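Local coordinates for protein phosphohistidine phosphatase SixA (Escherichia coli, PDB 1UJC) that removes the phosphoryl group from phosphohistidine in the HPt domain of the ArcB sensor, within the multistep His-Asp phosphorelay, at residues 108-111 with 112-116; 127-130 with 131-134. One frame throughout, in Å; residues are numbered along the deposited sequence.

How the contacts relate
Contacts 1 and 2 are both local and largely buried, with centres about 10 Å apart, and they come one after another along the chain. In contact 1 the loop after strand 102-107 becomes helix 111-119, and its chemistry is mixed: backbone bonds start the helix, His108 and Leu109 hold the tungstate, beside apolar packing. Contact 2 is a tight turn leading into strand 133-138, held by one backbone bond and by apolar packing of Phe128; nearest atoms of Thr130's side chain and the tungstate are about 5 Å apart. The two meet where Val112 CG2 lies 3.4 Å from Phe128 CD2. Each also has a surface margin, Pro110 and Tyr114 in contact 1 and Thr129 in contact 2.

Contact 1: 108-111 with 112-116; sequences HLPL and VGYLV. With WO4 (tungstate(VI)ion), chain C.
Val112 N reaches back to His108 O at 2.9 Å with an N-H...O angle of 164°, and Tyr114 N to Pro110 O and Leu115 N to Leu111 O carry the same four-residue spacing into helix 111-119. This is the strand-loop-helix junction of the histidine phosphatase fold, where the loop after strand 102-107 supplies part of the anion site. His108 ND1 donates to tungstate O2 at 2.8 Å, the oxygen lying in the ring plane at its edge, while NE2 on the other side of the imidazole is hydrogen-bonded to Ser51. Leu109 N grips a second oxygen, tungstate O1, at 3.0 Å and nearly straight (171°); Arg7 and Arg55 also bond the ion. Pro110 follows a cis peptide bond, and its CB and CG press on Tyr114 CE2, with CB to CE2 only 3.2 Å, the two side chains crossing obliquely at the exposed margin. Tyr114 is brought there by its first torsion (chi1 -57°), which sets CG beside its own backbone N, on the side where the proline lies. On the buried side, both methyls of Val112 come up to His108 O from one side, CG1 at 3.3 Å, and the torsion that sets CG1 beside the backbone N sends CG2 to Leu109 CD2. With an alanine in place of Val112, Leu109 CD2 is likely to lose its methyl partner and the space beside the carbonyl of His108 to be left unfilled. Ile5 of strand 2-7 also touches Val112. Gly113 N forms just a weak, bent bond to Pro110 O, and water 1 bridges the same two atoms, accepting from Gly113 N at 2.6 Å and donating to Pro110 O at 2.8 Å.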
loop_
_atom_site.group_PDB
_atom_site.type_symbol
_atom_site.label_atom_id
_atom_site.label_comp_id
_atom_site.label_asym_id
_atom_site.label_seq_id
_atom_site.Cartn_x
_atom_site.Cartn_y
_atom_site.Cartn_z
ATOM N N HIS A 108 5.616 1.626 -3.957
ATOM C CA HIS A 108 5.812 2.107 -5.316
ATOM C C HIS A 108 5.904 0.984 -6.335
ATOM O O HIS A 108 5.958 -0.200 -5.987
ATOM C CB HIS A 108 7.123 2.896 -5.442
ATOM C CG HIS A 108 7.484 3.711 -4.240
ATOM N ND1 HIS A 108 7.676 5.074 -4.303
ATOM C CD2 HIS A 108 7.746 3.353 -2.961
ATOM C CE1 HIS A 108 8.040 5.519 -3.114
ATOM N NE2 HIS A 108 8.090 4.495 -2.282
ATOM N N LEU A 109 5.911 1.383 -7.604
ATOM C CA LEU A 109 6.096 0.443 -8.699
ATOM C C LEU A 109 7.615 0.311 -8.646
ATOM O O LEU A 109 8.303 1.258 -8.272
ATOM C CB LEU A 109 5.723 1.061 -10.047
ATOM C CG LEU A 109 4.301 1.504 -10.390
ATOM C CD1 LEU A 109 4.332 2.203 -11.744
ATOM C CD2 LEU A 109 3.371 0.313 -10.420
ATOM N N PRO A 110 8.160 -0.848 -9.028
ATOM C CA PRO A 110 7.440 -2.029 -9.501
ATOM C C PRO A 110 7.134 -2.985 -8.351
ATOM O O PRO A 110 6.471 -4.010 -8.543
ATOM C CB PRO A 110 8.421 -2.628 -10.492
ATOM C CG PRO A 110 9.724 -2.432 -9.775
ATOM C CD PRO A 110 9.613 -1.016 -9.212
ATOM N N LEU A 111 7.615 -2.633 -7.160
ATOM C CA LEU A 111 7.429 -3.460 -5.971
ATOM C C LEU A 111 5.991 -3.903 -5.693
ATOM O O LEU A 111 5.748 -5.076 -5.425
ATOM C CB LEU A 111 7.988 -2.740 -4.739
ATOM C CG LEU A 111 7.829 -3.441 -3.383
ATOM C CD1 LEU A 111 8.137 -4.917 -3.505
ATOM C CD2 LEU A 111 8.747 -2.776 -2.368
ATOM N N VAL A 112 5.042 -2.976 -5.767
ATOM C CA VAL A 112 3.647 -3.307 -5.489
ATOM C C VAL A 112 3.125 -4.436 -6.368
ATOM O O VAL A 112 2.412 -5.321 -5.892
ATOM C CB VAL A 112 2.735 -2.066 -5.630
ATOM C CG1 VAL A 112 3.095 -1.044 -4.563
ATOM C CG2 VAL A 112 2.879 -1.463 -7.017
ATOM N N GLY A 113 3.486 -4.411 -7.647
ATOM C CA GLY A 113 3.047 -5.457 -8.552
ATOM C C GLY A 113 3.652 -6.803 -8.188
ATOM O O GLY A 113 2.935 -7.806 -8.078
ATOM N N TYR A 114 4.972 -6.827 -7.997
ATOM C CA TYR A 114 5.683 -8.054 -7.647
ATOM C C TYR A 114 5.243 -8.597 -6.292
ATOM O O TYR A 114 5.207 -9.810 -6.083
ATOM C CB TYR A 114 7.199 -7.821 -7.605
ATOM C CG TYR A 114 7.794 -7.286 -8.883
ATOM C CD1 TYR A 114 7.493 -7.863 -10.117
ATOM C CD2 TYR A 114 8.679 -6.209 -8.858
ATOM C CE1 TYR A 114 8.059 -7.376 -11.296
ATOM C CE2 TYR A 114 9.251 -5.719 -10.027
ATOM C CZ TYR A 114 8.938 -6.306 -11.242
ATOM O OH TYR A 114 9.532 -5.830 -12.394
ATOM N N LEU A 115 4.921 -7.694 -5.371
ATOM C CA LEU A 115 4.488 -8.096 -4.039
ATOM C C LEU A 115 3.239 -8.965 -4.106
ATOM O O LEU A 115 3.163 -9.995 -3.436
ATOM C CB LEU A 115 4.218 -6.866 -3.167
ATOM C CG LEU A 115 3.828 -7.145 -1.714
ATOM C CD1 LEU A 115 4.887 -8.009 -1.040
ATOM C CD2 LEU A 115 3.677 -5.831 -0.974
ATOM N N VAL A 116 2.256 -8.546 -4.902
ATOM C CA VAL A 116 1.028 -9.321 -5.044
ATOM C C VAL A 116 1.327 -10.716 -5.588
ATOM O O VAL A 116 0.804 -11.707 -5.084
ATOM C CB VAL A 116 0.020 -8.631 -5.994
ATOM C CG1 VAL A 116 -1.174 -9.550 -6.246
ATOM C CG2 VAL A 116 -0.455 -7.324 -5.388
HETATM W W WO4 C . 6.369 5.566 -8.388
HETATM O O1 WO4 C . 5.263 4.264 -8.105
HETATM O O2 WO4 C . 7.317 5.853 -6.965
HETATM O O3 WO4 C . 5.548 6.971 -8.970
HETATM O O4 WO4 C . 7.474 5.087 -9.630
HETATM O O HOH W 1 4.139 -2.749 -9.519
#

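Contact 2: 127-130 with 131-134; sequences MFTT and SAIA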
loop_
_atom_site.group_PDB
_atom_site.type_symbol
_atom_site.label_atom_id
_atom_site.label_comp_id
_atom_site.label_asym_id
_atom_site.label_seq_id
_atom_site.Cartn_x
_atom_site.Cartn_y
_atom_site.Cartn_z
ATOM N N MET A 127 -1.221 -4.459 -12.752
ATOM C CA MET A 127 -0.943 -3.056 -13.069
ATOM C C MET A 127 -1.552 -2.125 -12.004
ATOM O O MET A 127 -2.745 -2.208 -11.703
ATOM C CB MET A 127 -1.529 -2.720 -14.445
ATOM C CG MET A 127 -1.468 -1.244 -14.823
ATOM S SD MET A 127 0.157 -0.707 -15.379
ATOM C CE MET A 127 0.115 -1.219 -17.147
ATOM N N PHE A 128 -0.726 -1.234 -11.461
ATOM C CA PHE A 128 -1.131 -0.291 -10.418
ATOM C C PHE A 128 -1.126 1.179 -10.859
ATOM O O PHE A 128 -0.077 1.719 -11.192
ATOM C CB PHE A 128 -0.175 -0.399 -9.222
ATOM C CG PHE A 128 -0.557 -1.441 -8.207
ATOM C CD1 PHE A 128 -1.423 -1.125 -7.161
ATOM C CD2 PHE A 128 -0.015 -2.719 -8.263
ATOM C CE1 PHE A 128 -1.735 -2.069 -6.186
ATOM C CE2 PHE A 128 -0.322 -3.670 -7.291
ATOM C CZ PHE A 128 -1.181 -3.344 -6.254
ATOM N N THR A 129 -2.285 1.829 -10.858
ATOM C CA THR A 129 -2.324 3.251 -11.199
ATOM C C THR A 129 -2.072 3.937 -9.852
ATOM O O THR A 129 -2.209 3.295 -8.808
ATOM C CB THR A 129 -3.697 3.675 -11.740
ATOM O OG1 THR A 129 -4.667 3.618 -10.688
ATOM C CG2 THR A 129 -4.130 2.743 -12.871
ATOM N N THR A 130 -1.703 5.215 -9.849
ATOM C CA THR A 130 -1.439 5.883 -8.575
ATOM C C THR A 130 -2.647 5.837 -7.633
ATOM O O THR A 130 -3.789 5.995 -8.061
ATOM C CB THR A 130 -0.993 7.358 -8.776
ATOM O OG1 THR A 130 -1.934 8.041 -9.612
ATOM C CG2 THR A 130 0.389 7.417 -9.414
ATOM N N SER A 131 -2.376 5.604 -6.350
ATOM C CA SER A 131 -3.407 5.517 -5.314
ATOM C C SER A 131 -4.259 4.250 -5.391
ATOM O O SER A 131 -5.121 4.036 -4.544
ATOM C CB SER A 131 -4.328 6.742 -5.357
ATOM O OG SER A 131 -3.647 7.923 -4.968
ATOM N N ALA A 132 -4.020 3.414 -6.399
ATOM C CA ALA A 132 -4.776 2.171 -6.557
ATOM C C ALA A 132 -4.472 1.221 -5.401
ATOM O O ALA A 132 -3.369 1.227 -4.861
ATOM C CB ALA A 132 -4.425 1.506 -7.886
ATOM N N ILE A 133 -5.445 0.396 -5.034
ATOM C CA ILE A 133 -5.262 -0.533 -3.927
ATOM C C ILE A 133 -5.591 -1.978 -4.277
ATOM O O ILE A 133 -6.627 -2.268 -4.875
ATOM C CB ILE A 133 -6.133 -0.131 -2.717
ATOM C CG1 ILE A 133 -5.681 1.225 -2.174
ATOM C CG2 ILE A 133 -6.036 -1.188 -1.623
ATOM C CD1 ILE A 133 -6.549 1.745 -1.046
ATOM N N ALA A 134 -4.701 -2.882 -3.888
ATOM C CA ALA A 134 -4.907 -4.300 -4.132
ATOM C C ALA A 134 -5.217 -4.965 -2.800
ATOM O O ALA A 134 -4.562 -4.691 -1.792
ATOM C CB ALA A 134 -3.664 -4.914 -4.747
HETATM O O HOH W 2 -3.097 9.550 -7.425
#
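Ser131 and Thr130 are the central residues of a type II beta turn that runs from Thr129 to Ala132. Ser131 takes the left-handed backbone conformation (phi 72°, psi -3°) expected at the third position of such a turn. Its OG lies beside its own backbone N and joins water 2 at 3.0 Å; the water donates to Thr130 OG1 at 2.9 Å, linking the two hydroxyl side chains, while Ser31 holds OG by a further hydrogen bond. Ala132 closes the turn: its N donates to Thr129 O at 3.0 Å, from above the carbonyl plane, 38° out of it. The methyl of Ala132 points back at the first segment, with CB 3.5 Å from Thr129 OG1 and 4.1 Å from Phe128 CD1, and its carbonyl O lies in the plane of the Phe128 ring at the edge. Ile133 CB points away from 127-130, and its side chain packs on Met34 and Leu38 of helix 25-40 and on Phe4 and Met6 of strand 2-7. Ala134 again faces the loop, and its CB meets Phe128 CZ at 3.3 Å, a close approach oblique to the ring. Backbone bonds of Ala132 with Arg7 and of Ala134 with Ile5 dock strand 133-138 antiparallel on strand 2-7, with strand 144-150 on its other flank, while Val116 of helix 111-119 packs against Phe128 and Ala134.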